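Local coordinates for hypothetical protein AF1531 (Archaeoglobus fulgidus, PDB 2I5H) that is of unknown function but belongs to the DUF655 family, whose helix-hairpin-helix relatives suggest that it may bind nucleic acid, at residues Glu42-Val47 against Lys84-Leu89; Pro66-Arg71 against Lys99-Tyr104. All coordinates share one frame; numbering follows the deposited sequence.

Overall arrangement
From the N terminus, strand 20-27 comes first, and strand 44-49 lies beside it in an antiparallel sheet. Contact 1 begins where the chain enters strand 44-49. Strand 55-60 and the loop that follows come next, and this loop carries P66-R71, the first half of contact 2. The chain then runs through strand 71-73 to edge strand 82-88, where K84-L89 returns to E42-V47 and closes the first loop. Helix 96-111 follows, and its K99-Y104 meets P66-R71 and closes the second. The two contacts therefore cross along the chain. Contact 1 ties two strands of the sheet across strand 55-60. Contact 2 ties a loop leading to the other edge strand to the helix. Their centres are about 14 Å apart and they do not touch.

Contact 1 of 2, residues Glu42-Val47 against Lys84-Leu89; sequences EPLAQV and KIKRRL
The K86 amine reaches the E42 carboxylate in a salt bridge. K86 NZ donates to E42 OE2 at 2.7 Å, on the syn side of the carboxylate and 29° out of its plane. The two side chains come from opposite directions. The K86 chain bends at chi2 (-66°) and chi3 (-75°), which turns its amine toward E42 OE2. K86 CG lies 4.2 Å from L44 CD2. A water donates to E42 OE1 at 2.7 Å and weakly accepts from K86 NZ, so it bridges the same pair. Replacing E42 with an alanine would probably leave the K86 amine without its charged mate and free its bent chain to move.

Strands 44-49 and 82-88 are not neighbours in the antiparallel sheet. Strand 55-60 runs between them, so this contact is made by side chains reaching over the middle strand. K86 and R87 both face E57 of that strand in a classic beta bulge, and R87 forms a salt bridge with E57.

At the other end L89 points toward Q46. L89 CD1 lies 3.7 Å from Q46 NE2 and 4.0 Å from Q46 CD, and the two side chains cross at about a right angle. The buried amide of Q46 has its polar partners elsewhere. OE1 accepts from T95 N, while NE2 donates to E57 OE1 and D93 O. These bonds tether the amide against which the L89 methyl packs.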
loop_
_atom_site.group_PDB
_atom_site.type_symbol
_atom_site.label_atom_id
_atom_site.label_comp_id
_atom_site.label_asym_id
_atom_site.label_seq_id
_atom_site.Cartn_x
_atom_site.Cartn_y
_atom_site.Cartn_z
ATOM N N GLU A 42 -25.063 -3.844 6.360
ATOM C CA GLU A 42 -24.118 -4.275 7.372
ATOM C C GLU A 42 -22.924 -3.340 7.476
ATOM O O GLU A 42 -22.640 -2.560 6.565
ATOM C CB GLU A 42 -23.668 -5.714 7.092
ATOM C CG GLU A 42 -22.832 -5.930 5.851
ATOM C CD GLU A 42 -22.850 -7.394 5.408
ATOM O OE1 GLU A 42 -22.768 -8.298 6.275
ATOM O OE2 GLU A 42 -22.940 -7.641 4.190
ATOM N N PRO A 43 -22.233 -3.376 8.615
ATOM C CA PRO A 43 -21.067 -2.509 8.781
ATOM C C PRO A 43 -19.963 -2.982 7.845
ATOM O O PRO A 43 -19.672 -4.176 7.764
ATOM C CB PRO A 43 -20.721 -2.665 10.264
ATOM C CG PRO A 43 -21.302 -4.011 10.634
ATOM C CD PRO A 43 -22.590 -4.056 9.875
ATOM N N LEU A 44 -19.360 -2.044 7.126
ATOM C CA LEU A 44 -18.313 -2.375 6.175
ATOM C C LEU A 44 -17.038 -1.576 6.392
ATOM O O LEU A 44 -17.067 -0.484 6.954
ATOM C CB LEU A 44 -18.787 -2.083 4.744
ATOM C CG LEU A 44 -20.038 -2.759 4.178
ATOM C CD1 LEU A 44 -20.349 -2.171 2.790
ATOM C CD2 LEU A 44 -19.807 -4.271 4.096
ATOM N N ALA A 45 -15.919 -2.136 5.945
ATOM C CA ALA A 45 -14.645 -1.437 5.993
ATOM C C ALA A 45 -13.910 -1.663 4.674
ATOM O O ALA A 45 -14.041 -2.718 4.048
ATOM C CB ALA A 45 -13.791 -1.936 7.154
ATOM N N GLN A 46 -13.167 -0.659 4.225
ATOM C CA GLN A 46 -12.362 -0.847 3.035
ATOM C C GLN A 46 -10.955 -0.959 3.595
ATOM O O GLN A 46 -10.534 -0.139 4.417
ATOM C CB GLN A 46 -12.508 0.328 2.069
ATOM C CG GLN A 46 -13.916 0.450 1.515
ATOM C CD GLN A 46 -14.010 1.421 0.358
ATOM O OE1 GLN A 46 -13.299 2.425 0.319
ATOM N NE2 GLN A 46 -14.901 1.134 -0.586
ATOM N N VAL A 47 -10.238 -1.994 3.178
ATOM C CA VAL A 47 -8.900 -2.226 3.690
ATOM C C VAL A 47 -7.876 -2.450 2.591
ATOM O O VAL A 47 -8.224 -2.708 1.438
ATOM C CB VAL A 47 -8.893 -3.448 4.642
ATOM C CG1 VAL A 47 -9.913 -3.250 5.748
ATOM C CG2 VAL A 47 -9.205 -4.737 3.861
ATOM N N LYS A 84 -16.770 -11.069 6.985
ATOM C CA LYS A 84 -16.535 -11.710 5.697
ATOM C C LYS A 84 -15.850 -10.777 4.694
ATOM O O LYS A 84 -15.984 -9.552 4.776
ATOM C CB LYS A 84 -17.872 -12.165 5.103
ATOM C CG LYS A 84 -18.661 -13.144 5.968
ATOM C CD LYS A 84 -17.914 -14.460 6.123
ATOM C CE LYS A 84 -18.744 -15.472 6.897
ATOM N NZ LYS A 84 -18.057 -16.788 6.997
ATOM N N ILE A 85 -15.103 -11.363 3.764
ATOM C CA ILE A 85 -14.460 -10.579 2.714
ATOM C C ILE A 85 -15.521 -10.508 1.616
ATOM O O ILE A 85 -15.953 -11.537 1.090
ATOM C CB ILE A 85 -13.196 -11.271 2.171
ATOM C CG1 ILE A 85 -12.150 -11.393 3.286
ATOM C CG2 ILE A 85 -12.612 -10.464 1.004
ATOM C CD1 ILE A 85 -10.849 -12.040 2.843
ATOM N N LYS A 86 -15.948 -9.295 1.271
ATOM C CA LYS A 86 -16.995 -9.122 0.265
ATOM C C LYS A 86 -16.505 -9.163 -1.182
ATOM O O LYS A 86 -17.028 -9.922 -2.010
ATOM C CB LYS A 86 -17.731 -7.793 0.498
ATOM C CG LYS A 86 -18.240 -7.565 1.919
ATOM C CD LYS A 86 -19.340 -8.535 2.321
ATOM C CE LYS A 86 -20.670 -8.192 1.669
ATOM N NZ LYS A 86 -21.761 -9.069 2.187
ATOM N N ARG A 87 -15.501 -8.353 -1.489
ATOM C CA ARG A 87 -15.003 -8.283 -2.855
ATOM C C ARG A 87 -13.742 -7.451 -2.963
ATOM O O ARG A 87 -13.484 -6.572 -2.137
ATOM C CB ARG A 87 -16.069 -7.650 -3.747
ATOM C CG ARG A 87 -16.510 -6.272 -3.258
ATOM C CD ARG A 87 -17.723 -5.721 -4.024
ATOM N NE ARG A 87 -18.349 -4.607 -3.304
ATOM C CZ ARG A 87 -19.381 -3.896 -3.757
ATOM N NH1 ARG A 87 -19.923 -4.170 -4.940
ATOM N NH2 ARG A 87 -19.875 -2.902 -3.026
ATOM N N ARG A 88 -12.956 -7.743 -3.989
ATOM C CA ARG A 88 -11.746 -6.999 -4.248
ATOM C C ARG A 88 -12.193 -5.705 -4.933
ATOM O O ARG A 88 -13.161 -5.697 -5.696
ATOM C CB ARG A 88 -10.814 -7.798 -5.160
ATOM C CG ARG A 88 -9.515 -7.084 -5.442
ATOM C CD ARG A 88 -8.496 -8.011 -6.073
ATOM N NE ARG A 88 -7.277 -7.284 -6.401
ATOM C CZ ARG A 88 -6.151 -7.852 -6.813
ATOM N NH1 ARG A 88 -6.077 -9.170 -6.953
ATOM N NH2 ARG A 88 -5.098 -7.094 -7.087
ATOM N N LEU A 89 -11.474 -4.619 -4.668
ATOM C CA LEU A 89 -11.833 -3.312 -5.210
ATOM C C LEU A 89 -10.811 -2.714 -6.161
ATOM O O LEU A 89 -9.634 -3.030 -6.092
ATOM C CB LEU A 89 -12.019 -2.321 -4.058
ATOM C CG LEU A 89 -12.970 -2.704 -2.921
ATOM C CD1 LEU A 89 -12.848 -1.686 -1.791
ATOM C CD2 LEU A 89 -14.393 -2.768 -3.443
HETATM O O HOH W 1 -21.033 -10.151 5.340
#

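Contact 2 of 2, residues Pro66-Arg71 against Lys99-Tyr104; sequences PLVMDR and KTELPY
V68 turns its CG1 methyl against the side chain of E101. CG1 is anti to the backbone N (chi1 173°), which directs it at the helix. V68 CG1 sits 3.7 Å from E101 OE1 and 3.9 Å from E101 CG. The E101 chain bends at chi2 (-61°), which turns its carboxylate so that OE1 and CD, as well as CG, lie against this methyl. The two side chains cross at about a right angle.

V68 and M69 are the central residues of a type II beta turn from L67 to D70, closed by D70 N to L67 O at 3.0 Å. D70 OD2 also accepts from L67 N at 3.0 Å, from above the carboxylate plane, so the side chain of D70 braces the turn. The M69 chain is bent (chi2 -87°), and its end comes nearer the helix. M69 SD lies 4.3 Å from the backbone O of Y104, whose side chain leads away from the loop. M69 also touches V105 and H108 of helix 96-111.

Across the two segments the touch is van der Waals in kind, with a probably charged carboxylate beside a methyl and a thioether sulfur near a carbonyl oxygen. Such a contact has little directional preference.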
loop_
_atom_site.group_PDB
_atom_site.type_symbol
_atom_site.label_atom_id
_atom_site.label_comp_id
_atom_site.label_asym_id
_atom_site.label_seq_id
_atom_site.Cartn_x
_atom_site.Cartn_y
_atom_site.Cartn_z
ATOM N N PRO A 66 -13.757 -0.407 14.173
ATOM C CA PRO A 66 -12.409 -0.300 13.607
ATOM C C PRO A 66 -11.992 1.128 13.343
ATOM O O PRO A 66 -12.805 1.955 12.930
ATOM C CB PRO A 66 -12.508 -1.101 12.312
ATOM C CG PRO A 66 -13.617 -2.072 12.595
ATOM C CD PRO A 66 -14.617 -1.224 13.302
ATOM N N LEU A 67 -10.710 1.397 13.570
ATOM C CA LEU A 67 -10.137 2.721 13.366
ATOM C C LEU A 67 -9.235 2.716 12.140
ATOM O O LEU A 67 -8.668 1.688 11.794
ATOM C CB LEU A 67 -9.290 3.109 14.581
ATOM C CG LEU A 67 -10.004 3.049 15.930
ATOM C CD1 LEU A 67 -8.995 3.119 17.073
ATOM C CD2 LEU A 67 -11.005 4.191 16.001
ATOM N N VAL A 68 -9.106 3.866 11.487
ATOM C CA VAL A 68 -8.208 3.971 10.342
ATOM C C VAL A 68 -6.820 3.581 10.871
ATOM O O VAL A 68 -6.459 3.952 11.993
ATOM C CB VAL A 68 -8.164 5.417 9.799
ATOM C CG1 VAL A 68 -7.099 5.540 8.718
ATOM C CG2 VAL A 68 -9.529 5.806 9.246
ATOM N N MET A 69 -6.063 2.822 10.077
ATOM C CA MET A 69 -4.720 2.359 10.438
ATOM C C MET A 69 -4.708 1.069 11.265
ATOM O O MET A 69 -3.642 0.513 11.535
ATOM C CB MET A 69 -3.936 3.453 11.181
ATOM C CG MET A 69 -3.615 4.682 10.339
ATOM S SD MET A 69 -2.075 4.564 9.374
ATOM C CE MET A 69 -0.919 5.309 10.518
ATOM N N ASP A 70 -5.881 0.596 11.679
ATOM C CA ASP A 70 -5.949 -0.656 12.433
ATOM C C ASP A 70 -5.523 -1.802 11.519
ATOM O O ASP A 70 -5.828 -1.807 10.318
ATOM C CB ASP A 70 -7.375 -0.946 12.915
ATOM C CG ASP A 70 -7.668 -0.377 14.287
ATOM O OD1 ASP A 70 -6.790 0.289 14.873
ATOM O OD2 ASP A 70 -8.793 -0.597 14.774
ATOM N N ARG A 71 -4.826 -2.775 12.092
ATOM C CA ARG A 71 -4.386 -3.944 11.349
ATOM C C ARG A 71 -5.380 -5.048 11.696
ATOM O O ARG A 71 -5.577 -5.369 12.869
ATOM C CB ARG A 71 -2.971 -4.342 11.777
ATOM C CG ARG A 71 -2.419 -5.561 11.065
ATOM C CD ARG A 71 -0.984 -5.836 11.494
ATOM N NE ARG A 71 -0.374 -6.920 10.728
ATOM C CZ ARG A 71 -0.011 -8.092 11.239
ATOM N NH1 ARG A 71 -0.196 -8.349 12.528
ATOM N NH2 ARG A 71 0.551 -9.005 10.461
ATOM N N LYS A 99 -9.611 6.940 -0.157
ATOM C CA LYS A 99 -8.605 7.419 -1.095
ATOM C C LYS A 99 -7.644 8.381 -0.402
ATOM O O LYS A 99 -6.431 8.338 -0.627
ATOM C CB LYS A 99 -9.265 8.122 -2.289
ATOM C CG LYS A 99 -10.027 7.197 -3.234
ATOM C CD LYS A 99 -10.478 7.959 -4.466
ATOM C CE LYS A 99 -11.233 7.066 -5.434
ATOM N NZ LYS A 99 -11.671 7.842 -6.624
ATOM N N THR A 100 -8.181 9.255 0.442
ATOM C CA THR A 100 -7.334 10.204 1.153
ATOM C C THR A 100 -6.366 9.485 2.088
ATOM O O THR A 100 -5.202 9.860 2.193
ATOM C CB THR A 100 -8.161 11.184 2.000
ATOM O OG1 THR A 100 -9.100 11.865 1.162
ATOM C CG2 THR A 100 -7.248 12.208 2.672
ATOM N N GLU A 101 -6.851 8.441 2.753
ATOM C CA GLU A 101 -6.025 7.698 3.695
ATOM C C GLU A 101 -5.037 6.727 3.063
ATOM O O GLU A 101 -4.010 6.429 3.658
ATOM C CB GLU A 101 -6.906 6.921 4.685
ATOM C CG GLU A 101 -7.793 7.772 5.586
ATOM C CD GLU A 101 -7.012 8.730 6.477
ATOM O OE1 GLU A 101 -5.846 8.439 6.809
ATOM O OE2 GLU A 101 -7.578 9.775 6.860
ATOM N N LEU A 102 -5.339 6.244 1.860
ATOM C CA LEU A 102 -4.479 5.260 1.205
ATOM C C LEU A 102 -2.978 5.537 1.254
ATOM O O LEU A 102 -2.213 4.696 1.725
ATOM C CB LEU A 102 -4.921 5.041 -0.253
ATOM C CG LEU A 102 -4.214 3.900 -1.008
ATOM C CD1 LEU A 102 -4.445 2.564 -0.292
ATOM C CD2 LEU A 102 -4.735 3.832 -2.435
ATOM N N PRO A 103 -2.527 6.716 0.788
ATOM C CA PRO A 103 -1.081 6.965 0.835
ATOM C C PRO A 103 -0.467 6.918 2.236
ATOM O O PRO A 103 0.658 6.446 2.403
ATOM C CB PRO A 103 -0.939 8.337 0.161
ATOM C CG PRO A 103 -2.250 9.001 0.460
ATOM C CD PRO A 103 -3.248 7.882 0.247
ATOM N N TYR A 104 -1.202 7.401 3.236
ATOM C CA TYR A 104 -0.714 7.401 4.613
ATOM C C TYR A 104 -0.633 5.995 5.183
ATOM O O TYR A 104 0.300 5.667 5.916
ATOM C CB TYR A 104 -1.623 8.255 5.499
ATOM C CG TYR A 104 -1.610 9.714 5.125
ATOM C CD1 TYR A 104 -0.492 10.506 5.378
ATOM C CD2 TYR A 104 -2.696 10.296 4.477
ATOM C CE1 TYR A 104 -0.456 11.846 4.988
ATOM C CE2 TYR A 104 -2.674 11.627 4.083
ATOM C CZ TYR A 104 -1.546 12.397 4.343
ATOM O OH TYR A 104 -1.521 13.714 3.951
#